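Local coordinates for protein ORF10 (Moritella marina, PDB 6RIW) that forms the ketosynthase-chain length factor didomain of a polyunsaturated fatty acid synthase and probably lengthens acyl chains by condensation on acyl carrier protein, at residues Cys32-Thr37 with Gly63-Asp68; Ala38-Val43 with Ala226-Val231; Ala798-His803 with Pro823-Ser828; His865-Gly870 with His879-Ser884. One frame throughout, in Å; residues are numbered along the deposited sequence.

Contact 1 (Cys32-Thr37 with Gly63-Asp68)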
loop_
_atom_site.group_PDB
_atom_site.type_symbol
_atom_site.label_atom_id
_atom_site.label_comp_id
_atom_site.label_asym_id
_atom_site.label_seq_id
_atom_site.Cartn_x
_atom_site.Cartn_y
_atom_site.Cartn_z
ATOM N N CYS A 32 -25.292 -8.529 -5.983
ATOM C CA CYS A 32 -24.819 -7.218 -6.416
ATOM C C CYS A 32 -23.656 -7.283 -7.403
ATOM O O CYS A 32 -23.063 -6.239 -7.717
ATOM C CB CYS A 32 -24.414 -6.389 -5.195
ATOM S SG CYS A 32 -25.749 -6.252 -3.946
ATOM N N ARG A 33 -23.309 -8.474 -7.895
ATOM C CA ARG A 33 -22.237 -8.635 -8.866
ATOM C C ARG A 33 -22.758 -8.333 -10.272
ATOM O O ARG A 33 -23.957 -8.435 -10.541
ATOM C CB ARG A 33 -21.660 -10.055 -8.778
ATOM C CG ARG A 33 -21.268 -10.454 -7.329
ATOM C CD ARG A 33 -21.105 -11.959 -7.146
ATOM N NE ARG A 33 -22.325 -12.669 -7.536
ATOM C CZ ARG A 33 -22.352 -13.926 -7.973
ATOM N NH1 ARG A 33 -21.229 -14.631 -8.077
ATOM N NH2 ARG A 33 -23.506 -14.477 -8.322
ATOM N N SER A 34 -21.850 -7.936 -11.169
ATOM C CA SER A 34 -22.244 -7.516 -12.512
ATOM C C SER A 34 -21.051 -7.639 -13.455
ATOM O O SER A 34 -19.932 -7.947 -13.042
ATOM C CB SER A 34 -22.791 -6.082 -12.517
ATOM O OG SER A 34 -21.788 -5.148 -12.144
ATOM N N LYS A 35 -21.299 -7.393 -14.738
ATOM C CA LYS A 35 -20.239 -7.430 -15.734
ATOM C C LYS A 35 -19.584 -6.064 -15.868
ATOM O O LYS A 35 -20.263 -5.032 -15.912
ATOM C CB LYS A 35 -20.785 -7.880 -17.092
ATOM C CG LYS A 35 -21.320 -9.307 -17.074
ATOM C CD LYS A 35 -22.031 -9.644 -18.370
ATOM C CE LYS A 35 -21.656 -11.032 -18.863
ATOM N NZ LYS A 35 -22.071 -11.211 -20.288
ATOM N N ALA A 36 -18.253 -6.062 -15.936
ATOM C CA ALA A 36 -17.531 -4.816 -16.136
ATOM C C ALA A 36 -17.807 -4.265 -17.527
ATOM O O ALA A 36 -17.972 -5.018 -18.492
ATOM C CB ALA A 36 -16.025 -5.032 -15.951
ATOM N N THR A 37 -17.843 -2.937 -17.626
ATOM C CA THR A 37 -18.002 -2.220 -18.886
ATOM C C THR A 37 -16.809 -1.286 -19.112
ATOM O O THR A 37 -15.851 -1.249 -18.325
ATOM C CB THR A 37 -19.310 -1.424 -18.896
ATOM O OG1 THR A 37 -19.176 -0.300 -18.022
ATOM C CG2 THR A 37 -20.470 -2.293 -18.433
ATOM N N GLY A 63 -17.705 -9.032 -11.654
ATOM C CA GLY A 63 -17.138 -8.509 -10.422
ATOM C C GLY A 63 -18.181 -7.725 -9.656
ATOM O O GLY A 63 -19.340 -7.624 -10.064
ATOM N N GLY A 64 -17.751 -7.174 -8.524
ATOM C CA GLY A 64 -18.597 -6.282 -7.766
ATOM C C GLY A 64 -18.142 -4.860 -8.011
ATOM O O GLY A 64 -17.065 -4.483 -7.553
ATOM N N TYR A 65 -18.917 -4.069 -8.753
ATOM C CA TYR A 65 -18.481 -2.732 -9.136
ATOM C C TYR A 65 -19.373 -1.671 -8.519
ATOM O O TYR A 65 -20.519 -1.931 -8.135
ATOM C CB TYR A 65 -18.453 -2.567 -10.659
ATOM C CG TYR A 65 -17.536 -3.584 -11.273
ATOM C CD1 TYR A 65 -16.162 -3.503 -11.080
ATOM C CD2 TYR A 65 -18.047 -4.651 -12.009
ATOM C CE1 TYR A 65 -15.319 -4.450 -11.625
ATOM C CE2 TYR A 65 -17.215 -5.598 -12.561
ATOM C CZ TYR A 65 -15.851 -5.495 -12.367
ATOM O OH TYR A 65 -15.017 -6.451 -12.911
ATOM N N ILE A 66 -18.802 -0.473 -8.404
ATOM C CA ILE A 66 -19.504 0.706 -7.906
ATOM C C ILE A 66 -20.074 1.405 -9.129
ATOM O O ILE A 66 -19.325 1.966 -9.928
ATOM C CB ILE A 66 -18.575 1.650 -7.130
ATOM C CG1 ILE A 66 -17.927 0.940 -5.938
ATOM C CG2 ILE A 66 -19.333 2.910 -6.670
ATOM C CD1 ILE A 66 -18.949 0.221 -5.034
ATOM N N SER A 67 -21.395 1.379 -9.275
ATOM C CA SER A 67 -22.057 1.979 -10.425
ATOM C C SER A 67 -22.829 3.217 -9.993
ATOM O O SER A 67 -23.428 3.236 -8.910
ATOM C CB SER A 67 -23.011 0.984 -11.085
ATOM O OG SER A 67 -22.290 -0.158 -11.522
ATOM N N ASP A 68 -22.786 4.255 -10.834
ATOM C CA ASP A 68 -23.678 5.414 -10.709
ATOM C C ASP A 68 -23.509 6.139 -9.374
ATOM O O ASP A 68 -24.475 6.619 -8.775
ATOM C CB ASP A 68 -25.131 4.988 -10.923
ATOM C CG ASP A 68 -25.331 4.297 -12.264
ATOM O OD1 ASP A 68 -24.853 4.846 -13.288
ATOM O OD2 ASP A 68 -25.933 3.201 -12.298
HETATM O O HOH W 1 -21.621 -4.746 -9.500
#

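Contact 2 (Ala38-Val43 with Ala226-Val231)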
loop_
_atom_site.group_PDB
_atom_site.type_symbol
_atom_site.label_atom_id
_atom_site.label_comp_id
_atom_site.label_asym_id
_atom_site.label_seq_id
_atom_site.Cartn_x
_atom_site.Cartn_y
_atom_site.Cartn_z
ATOM N N ALA A 38 -16.880 -0.495 -20.192
ATOM C CA ALA A 38 -15.826 0.489 -20.440
ATOM C C ALA A 38 -15.742 1.541 -19.338
ATOM O O ALA A 38 -14.711 2.219 -19.215
ATOM C CB ALA A 38 -16.049 1.177 -21.793
ATOM N N VAL A 39 -16.808 1.702 -18.547
ATOM C CA VAL A 39 -16.732 2.569 -17.372
ATOM C C VAL A 39 -15.635 2.088 -16.430
ATOM O O VAL A 39 -14.920 2.892 -15.814
ATOM C CB VAL A 39 -18.091 2.643 -16.654
ATOM C CG1 VAL A 39 -17.951 3.461 -15.376
ATOM C CG2 VAL A 39 -19.124 3.284 -17.559
ATOM N N GLN A 40 -15.478 0.770 -16.313
ATOM C CA GLN A 40 -14.434 0.206 -15.469
ATOM C C GLN A 40 -13.099 0.140 -16.198
ATOM O O GLN A 40 -12.060 0.458 -15.613
ATOM C CB GLN A 40 -14.837 -1.194 -14.995
ATOM C CG GLN A 40 -15.805 -1.190 -13.821
ATOM C CD GLN A 40 -17.225 -0.877 -14.269
ATOM O OE1 GLN A 40 -17.696 -1.408 -15.284
ATOM N NE2 GLN A 40 -17.900 -0.001 -13.535
ATOM N N MET A 41 -13.103 -0.268 -17.466
ATOM C CA MET A 41 -11.857 -0.627 -18.137
ATOM C C MET A 41 -11.253 0.490 -18.973
ATOM O O MET A 41 -10.080 0.372 -19.348
ATOM C CB MET A 41 -12.065 -1.851 -19.042
ATOM C CG MET A 41 -12.615 -3.086 -18.321
ATOM S SD MET A 41 -11.402 -3.736 -17.135
ATOM C CE MET A 41 -12.356 -5.076 -16.360
ATOM N N GLY A 42 -12.006 1.556 -19.283
ATOM C CA GLY A 42 -11.531 2.623 -20.159
ATOM C C GLY A 42 -11.357 2.193 -21.601
ATOM O O GLY A 42 -10.808 2.959 -22.417
ATOM N N VAL A 43 -11.774 0.970 -21.914
ATOM C CA VAL A 43 -11.724 0.364 -23.243
ATOM C C VAL A 43 -12.925 -0.570 -23.339
ATOM O O VAL A 43 -13.554 -0.900 -22.332
ATOM C CB VAL A 43 -10.433 -0.454 -23.477
ATOM C CG1 VAL A 43 -9.185 0.437 -23.493
ATOM C CG2 VAL A 43 -10.328 -1.523 -22.395
ATOM N N ALA A 226 -8.408 0.138 -7.459
ATOM C CA ALA A 226 -7.388 -0.028 -8.484
ATOM C C ALA A 226 -8.017 -0.077 -9.876
ATOM O O ALA A 226 -9.200 -0.385 -10.045
ATOM C CB ALA A 226 -6.607 -1.321 -8.231
ATOM N N ASP A 227 -7.188 0.190 -10.883
ATOM C CA ASP A 227 -7.560 0.034 -12.280
ATOM C C ASP A 227 -8.094 -1.377 -12.489
ATOM O O ASP A 227 -7.353 -2.359 -12.344
ATOM C CB ASP A 227 -6.344 0.312 -13.182
ATOM C CG ASP A 227 -6.624 0.062 -14.664
ATOM O OD1 ASP A 227 -7.780 -0.234 -15.031
ATOM O OD2 ASP A 227 -5.668 0.170 -15.466
ATOM N N PRO A 228 -9.387 -1.518 -12.798
ATOM C CA PRO A 228 -9.954 -2.864 -12.992
ATOM C C PRO A 228 -9.236 -3.704 -14.033
ATOM O O PRO A 228 -9.203 -4.939 -13.893
ATOM C CB PRO A 228 -11.407 -2.571 -13.405
ATOM C CG PRO A 228 -11.711 -1.222 -12.759
ATOM C CD PRO A 228 -10.404 -0.452 -12.885
ATOM N N MET A 229 -8.652 -3.091 -15.072
ATOM C CA MET A 229 -7.906 -3.886 -16.043
ATOM C C MET A 229 -6.676 -4.515 -15.404
ATOM O O MET A 229 -6.353 -5.681 -15.677
ATOM C CB MET A 229 -7.502 -3.041 -17.252
ATOM C CG MET A 229 -6.710 -3.849 -18.275
ATOM S SD MET A 229 -6.011 -2.863 -19.612
ATOM C CE MET A 229 -7.526 -2.375 -20.422
ATOM N N PHE A 230 -5.992 -3.765 -14.533
ATOM C CA PHE A 230 -4.837 -4.299 -13.821
ATOM C C PHE A 230 -5.246 -5.432 -12.896
ATOM O O PHE A 230 -4.561 -6.464 -12.823
ATOM C CB PHE A 230 -4.169 -3.175 -13.022
ATOM C CG PHE A 230 -2.829 -3.547 -12.432
ATOM C CD1 PHE A 230 -2.742 -4.124 -11.171
ATOM C CD2 PHE A 230 -1.662 -3.289 -13.135
ATOM C CE1 PHE A 230 -1.500 -4.470 -10.621
ATOM C CE2 PHE A 230 -0.417 -3.614 -12.603
ATOM C CZ PHE A 230 -0.339 -4.212 -11.343
ATOM N N VAL A 231 -6.385 -5.266 -12.201
ATOM C CA VAL A 231 -6.873 -6.289 -11.276
ATOM C C VAL A 231 -7.263 -7.557 -12.028
ATOM O O VAL A 231 -6.936 -8.686 -11.620
ATOM C CB VAL A 231 -8.063 -5.743 -10.472
ATOM C CG1 VAL A 231 -8.734 -6.872 -9.695
ATOM C CG2 VAL A 231 -7.592 -4.624 -9.543
HETATM O O HOH W 2 -9.600 1.338 -16.252
#

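Contact 3 (Ala798-His803 with Pro823-Ser828)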
loop_
_atom_site.group_PDB
_atom_site.type_symbol
_atom_site.label_atom_id
_atom_site.label_comp_id
_atom_site.label_asym_id
_atom_site.label_seq_id
_atom_site.Cartn_x
_atom_site.Cartn_y
_atom_site.Cartn_z
ATOM N N ALA A 798 23.138 17.631 19.687
ATOM C CA ALA A 798 24.464 17.896 19.141
ATOM C C ALA A 798 24.409 18.332 17.683
ATOM O O ALA A 798 25.214 19.161 17.244
ATOM C CB ALA A 798 25.329 16.645 19.260
ATOM N N SER A 799 23.497 17.755 16.911
ATOM C CA SER A 799 23.410 18.059 15.491
ATOM C C SER A 799 22.011 17.686 15.030
ATOM O O SER A 799 21.261 17.022 15.747
ATOM C CB SER A 799 24.489 17.327 14.700
ATOM O OG SER A 799 24.347 15.918 14.801
ATOM N N VAL A 800 21.664 18.136 13.824
ATOM C CA VAL A 800 20.301 18.056 13.317
ATOM C C VAL A 800 20.362 17.469 11.922
ATOM O O VAL A 800 21.096 17.975 11.064
ATOM C CB VAL A 800 19.608 19.434 13.278
ATOM C CG1 VAL A 800 18.172 19.282 12.769
ATOM C CG2 VAL A 800 19.608 20.055 14.642
ATOM N N GLU A 801 19.598 16.405 11.705
ATOM C CA GLU A 801 19.469 15.780 10.388
ATOM C C GLU A 801 18.218 16.377 9.759
ATOM O O GLU A 801 17.098 15.963 10.053
ATOM C CB GLU A 801 19.411 14.257 10.524
ATOM C CG GLU A 801 19.086 13.495 9.254
ATOM C CD GLU A 801 20.212 13.492 8.239
ATOM O OE1 GLU A 801 21.357 13.885 8.599
ATOM O OE2 GLU A 801 19.935 13.092 7.071
ATOM N N ALA A 802 18.395 17.408 8.944
ATOM C CA ALA A 802 17.239 18.067 8.345
ATOM C C ALA A 802 16.655 17.202 7.232
ATOM O O ALA A 802 17.349 16.379 6.630
ATOM C CB ALA A 802 17.639 19.434 7.779
ATOM N N HIS A 803 15.363 17.391 6.966
ATOM C CA HIS A 803 14.759 16.764 5.793
ATOM C C HIS A 803 15.472 17.222 4.521
ATOM O O HIS A 803 15.880 16.397 3.697
ATOM C CB HIS A 803 13.260 17.106 5.764
ATOM C CG HIS A 803 12.479 16.379 4.716
ATOM N ND1 HIS A 803 12.407 14.999 4.651
ATOM C CD2 HIS A 803 11.723 16.844 3.689
ATOM C CE1 HIS A 803 11.655 14.651 3.619
ATOM N NE2 HIS A 803 11.220 15.749 3.026
ATOM N N PRO A 823 20.015 26.431 18.056
ATOM C CA PRO A 823 20.928 27.457 17.508
ATOM C C PRO A 823 22.390 27.053 17.502
ATOM O O PRO A 823 23.151 27.555 16.668
ATOM C CB PRO A 823 20.684 28.671 18.422
ATOM C CG PRO A 823 20.155 28.100 19.674
ATOM C CD PRO A 823 19.321 26.895 19.263
ATOM N N SER A 824 22.809 26.145 18.378
ATOM C CA SER A 824 24.204 25.742 18.425
ATOM C C SER A 824 24.493 24.445 17.670
ATOM O O SER A 824 25.652 24.018 17.626
ATOM C CB SER A 824 24.660 25.623 19.889
ATOM O OG SER A 824 24.125 24.469 20.504
ATOM N N ALA A 825 23.494 23.825 17.041
ATOM C CA ALA A 825 23.696 22.536 16.388
ATOM C C ALA A 825 23.933 22.705 14.890
ATOM O O ALA A 825 23.274 23.515 14.237
ATOM C CB ALA A 825 22.489 21.628 16.627
ATOM N N SER A 826 24.872 21.932 14.348
ATOM C CA SER A 826 25.078 21.926 12.909
ATOM C C SER A 826 23.954 21.153 12.220
ATOM O O SER A 826 23.399 20.204 12.774
ATOM C CB SER A 826 26.443 21.317 12.576
ATOM O OG SER A 826 26.550 19.996 13.100
ATOM N N ILE A 827 23.623 21.574 11.001
ATOM C CA ILE A 827 22.523 21.007 10.220
ATOM C C ILE A 827 23.118 20.345 8.983
ATOM O O ILE A 827 23.949 20.947 8.287
ATOM C CB ILE A 827 21.498 22.088 9.832
ATOM C CG1 ILE A 827 20.834 22.683 11.073
ATOM C CG2 ILE A 827 20.437 21.535 8.856
ATOM C CD1 ILE A 827 20.007 23.941 10.759
ATOM N N SER A 828 22.707 19.111 8.705
ATOM C CA SER A 828 23.146 18.447 7.481
ATOM C C SER A 828 22.027 17.519 7.014
ATOM O O SER A 828 21.005 17.368 7.687
ATOM C CB SER A 828 24.458 17.684 7.701
ATOM O OG SER A 828 24.245 16.507 8.481
HETATM O O HOH W 3 23.910 17.236 11.117
#

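Contact 4 (His865-Gly870 with His879-Ser884)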
loop_
_atom_site.group_PDB
_atom_site.type_symbol
_atom_site.label_atom_id
_atom_site.label_comp_id
_atom_site.label_asym_id
_atom_site.label_seq_id
_atom_site.Cartn_x
_atom_site.Cartn_y
_atom_site.Cartn_z
ATOM N N HIS A 865 22.911 13.202 21.527
ATOM C CA HIS A 865 21.572 13.188 20.957
ATOM C C HIS A 865 21.562 13.913 19.624
ATOM O O HIS A 865 22.124 15.004 19.502
ATOM C CB HIS A 865 20.576 13.864 21.885
ATOM C CG HIS A 865 20.555 13.266 23.257
ATOM N ND1 HIS A 865 19.892 12.092 23.538
ATOM C CD2 HIS A 865 21.143 13.655 24.411
ATOM C CE1 HIS A 865 20.053 11.793 24.817
ATOM N NE2 HIS A 865 20.810 12.725 25.368
ATOM N N ILE A 866 20.877 13.330 18.641
ATOM C CA ILE A 866 20.710 13.956 17.332
ATOM C C ILE A 866 19.222 14.008 17.007
ATOM O O ILE A 866 18.495 13.038 17.242
ATOM C CB ILE A 866 21.502 13.205 16.243
ATOM C CG1 ILE A 866 23.010 13.361 16.483
ATOM C CG2 ILE A 866 21.122 13.705 14.810
ATOM C CD1 ILE A 866 23.860 12.549 15.511
ATOM N N ALA A 867 18.760 15.158 16.520
ATOM C CA ALA A 867 17.381 15.322 16.094
ATOM C C ALA A 867 17.279 15.075 14.592
ATOM O O ALA A 867 18.167 15.474 13.827
ATOM C CB ALA A 867 16.871 16.725 16.431
ATOM N N ILE A 868 16.192 14.415 14.179
ATOM C CA ILE A 868 15.849 14.227 12.770
ATOM C C ILE A 868 14.496 14.875 12.524
ATOM O O ILE A 868 13.553 14.658 13.294
ATOM C CB ILE A 868 15.797 12.734 12.390
ATOM C CG1 ILE A 868 17.063 12.007 12.871
ATOM C CG2 ILE A 868 15.534 12.565 10.866
ATOM C CD1 ILE A 868 17.069 10.480 12.524
ATOM N N ASN A 869 14.387 15.635 11.432
ATOM C CA ASN A 869 13.135 16.261 11.036
ATOM C C ASN A 869 12.642 15.657 9.724
ATOM O O ASN A 869 13.438 15.263 8.871
ATOM C CB ASN A 869 13.313 17.781 10.891
ATOM C CG ASN A 869 11.995 18.530 10.951
ATOM O OD1 ASN A 869 11.217 18.368 11.893
ATOM N ND2 ASN A 869 11.723 19.340 9.926
ATOM N N GLY A 870 11.322 15.551 9.586
ATOM C CA GLY A 870 10.703 15.004 8.390
ATOM C C GLY A 870 9.482 15.789 7.953
ATOM O O GLY A 870 8.667 16.195 8.791
ATOM N N HIS A 879 9.307 14.441 13.971
ATOM C CA HIS A 879 10.565 14.798 14.619
ATOM C C HIS A 879 11.015 13.648 15.508
ATOM O O HIS A 879 10.217 13.118 16.293
ATOM C CB HIS A 879 10.411 16.086 15.441
ATOM C CG HIS A 879 11.663 16.912 15.523
ATOM N ND1 HIS A 879 12.082 17.753 14.508
ATOM C CD2 HIS A 879 12.575 17.040 16.519
ATOM C CE1 HIS A 879 13.206 18.350 14.875
ATOM N NE2 HIS A 879 13.524 17.938 16.094
ATOM N N LEU A 880 12.282 13.259 15.379
ATOM C CA LEU A 880 12.813 12.120 16.119
ATOM C C LEU A 880 14.043 12.547 16.899
ATOM O O LEU A 880 14.805 13.410 16.452
ATOM C CB LEU A 880 13.221 10.965 15.199
ATOM C CG LEU A 880 12.122 10.269 14.413
ATOM C CD1 LEU A 880 11.810 11.049 13.156
ATOM C CD2 LEU A 880 12.586 8.850 14.042
ATOM N N ILE A 881 14.249 11.909 18.044
ATOM C CA ILE A 881 15.488 12.054 18.809
ATOM C C ILE A 881 16.137 10.682 18.894
ATOM O O ILE A 881 15.509 9.730 19.365
ATOM C CB ILE A 881 15.240 12.603 20.227
ATOM C CG1 ILE A 881 14.529 13.963 20.194
ATOM C CG2 ILE A 881 16.559 12.649 20.984
ATOM C CD1 ILE A 881 15.343 15.084 19.481
ATOM N N LEU A 882 17.382 10.576 18.439
ATOM C CA LEU A 882 18.163 9.357 18.564
ATOM C C LEU A 882 19.342 9.634 19.486
ATOM O O LEU A 882 19.824 10.770 19.560
ATOM C CB LEU A 882 18.693 8.882 17.205
ATOM C CG LEU A 882 17.734 8.021 16.382
ATOM C CD1 LEU A 882 16.515 8.855 15.921
ATOM C CD2 LEU A 882 18.476 7.406 15.204
ATOM N N SER A 883 19.824 8.598 20.175
ATOM C CA SER A 883 20.895 8.826 21.142
ATOM C C SER A 883 21.924 7.712 21.048
ATOM O O SER A 883 21.610 6.582 20.665
ATOM C CB SER A 883 20.321 8.963 22.565
ATOM O OG SER A 883 19.856 7.714 23.039
ATOM N N SER A 884 23.177 8.054 21.358
ATOM C CA SER A 884 24.236 7.066 21.342
ATOM C C SER A 884 24.087 6.120 22.526
ATOM O O SER A 884 23.418 6.419 23.518
ATOM C CB SER A 884 25.611 7.745 21.372
ATOM O OG SER A 884 25.713 8.600 22.495
#

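Contact 1 (Cys32-Thr37 with Gly63-Asp68)
A short antiparallel beta bridge in the ketosynthase half joins Ser34 to Gly63, and the two residues exchange both of their backbone bonds. Ser34 N gives its hydrogen to Gly63 O over 2.8 Å. Gly63 N returns the bond to Ser34 O at the same 2.8 Å, and both are fairly straight. Just before the bridge, Arg33 lays its CB beside Gly63 O at 3.6 Å, while its guanidinium turns off to a salt bridge with Asp31. Strand 62-64 is paired on its other flank, in parallel, with strand 259-270, so 34-35 adds a short outer strand beside 62-64 in this thiolase-fold domain. Beyond the bridge Tyr65 takes over. Its CG stands anti to the carbonyl carbon (chi1 -58°), which brings the ring alongside Ser34-Ala36: Ser34 O meets the ring edge at CE2, 3.6 Å away, and Ser34 OG lies in the ring plane next to CD2. The methyl of Ala36 touches the phenol end, CB to Tyr65 OH being 3.5 Å. Gly63 belongs to the same fit, since a CB there would run into that hydroxyl, which makes a weak hydrogen bond to Val61 O. A water ties the far corner together, donating to Cys32 O at 2.7 Å, accepting from Tyr65 N at 2.9 Å, and hydrogen-bonded as well to Ser34 OG at 2.7 Å.

Contact 2 (Ala38-Val43 with Ala226-Val231)
Pro228 and Gln40 form the close-packed part of this contact, with Met41 and Met229 around them. The proline ring packs against the last turn of helix 38-41, with Pro228 CD 3.3 Å from Gln40 O and CG against Gln40 CB. Met41 leaves beside its backbone N and bends at chi2 (-67°), which lays SD 3.5 Å from Met229 N and 3.9 Å from Pro228 CB. Val43 and Met229 meet at about a right angle, methyl to methyl, CG2 to CE at 3.5 Å. Cut back to an alanine, Met41 is likely to leave a gap over Pro228 and the Met229 amide. The other side is looser: no direct hydrogen bond links the segments, and a water bridges instead, donating to Gln40 O and to Asp227 OD1, each at 2.7 Å. Asp227 OD2 takes a hydrogen bond from Asn130 and a salt bridge from Arg592, whose other terminal nitrogen hydrogen-bonds Met41 O, so the chain length factor part of the sequence reaches this seam. OD1 also accepts from Met229 N at 3.0 Å, from above the carboxylate plane: a classic side-chain N-cap, with proline following in the first turn.

Contact 3 (Ala798-His803 with Pro823-Ser828)
Val800 O is held from two directions: Ser828 N donates to it at 3.1 Å in a nearly straight bond (164°), and a water donates to it at 2.9 Å. The same water is hydrogen-bonded to Ser828 OG, so the serine meets this carbonyl both directly and through solvent. The parallel ladder goes on to either side, Val800 N reaching Ser826 O at 2.9 Å and Ala802 N reaching Ser828 O at 2.9 Å. These are the two strands of a beta-alpha-beta unit, 797-801 and 826-828, linked by helix 808-821, as belongs to the thiolase fold of ketosynthase-like domains. On one face Val800, Ala802, Ala825 and Ile827 bring their methyls together: Val800 CG2 touches Ala825 CB at 3.8 Å, and Ala802 CB meets Ile827 CG2 at 3.7 Å. Leu818 of the connecting helix packs on Val800 and Ala802 there. The opposite face is polar. With CG turned away from the backbone N (chi1 172°), the Glu801 chain bends at chi2, which swings OE1 to within 3.9 Å of Ser828 OG. Lys848 NZ serves Glu801 OE1, by a salt bridge, and Ser828 OG, by a hydrogen bond, while Glu801 OE2 takes the N-H of Val830. With a lysine and an amide spent on it, the buried carboxylate is probably ionised and its charge balanced locally.

Contact 4 (His865-Gly870 with His879-Ser884)
The imidazole of His879 points its ND1 straight at Asn869 OD1, 2.8 Å away and within the ring plane, although amide and ring are turned 59° against each other. Asn869 carries OD1 over to the ring by turning CG away from its own backbone N (chi1 -160°). Ile868 O lies over one face of that ring, 3.6 Å above it and off toward the rim, and Ala867 CB sits 3.6 Å from NE2. At its far end NE2 bonds to Tyr822 OH, which fixes the ring at both nitrogens; Asn869 ND2 is held by Glu814. A leucine in place of His879 would probably leave Asn869 OD1 and the Tyr822 hydroxyl without their mates. At the other end, His865 ND1, a buried nitrogen with no polar partner in the model, lies 3.3 Å from Ser883 CB. On the other face of the hairpin Ile868 and Leu882 cross obliquely, CD1 to CD1 at 3.8 Å. Two hydrogen-bonded pairs, Ile866 with Leu882 and Ile868 with Leu880, hold the backbones together. Helix 776-790 covers the face of Asn869, His879 and Ile881, helix 841-854 packs on Ile866, Ile868 and Leu882, and strands 797-801 and 763-772 extend the sheet beyond 865-870 and 876-884 respectively.

In the fold
The four contacts form two pairs on opposite sides of the chain's centre. Contacts 1 and 2 lie in the ketosynthase half, their centres about 11 Å apart; their segments alternate along the chain, because helix 38-41 lies between strands 34-35 and 62-64 while 226-231 comes later, and they touch where Tyr65 packs on Gln40 and Ala36 on Met41. Contacts 3 and 4 follow in series, in the second ketosynthase-like domain, the chain length factor. Their centres are about 10 Å apart, and the crossover unit and the hairpin run on into one another through the 797-801/865-870 pairing. From contact 1 to contact 3 is about 54 Å between centres, consistent with two related domains joined side by side.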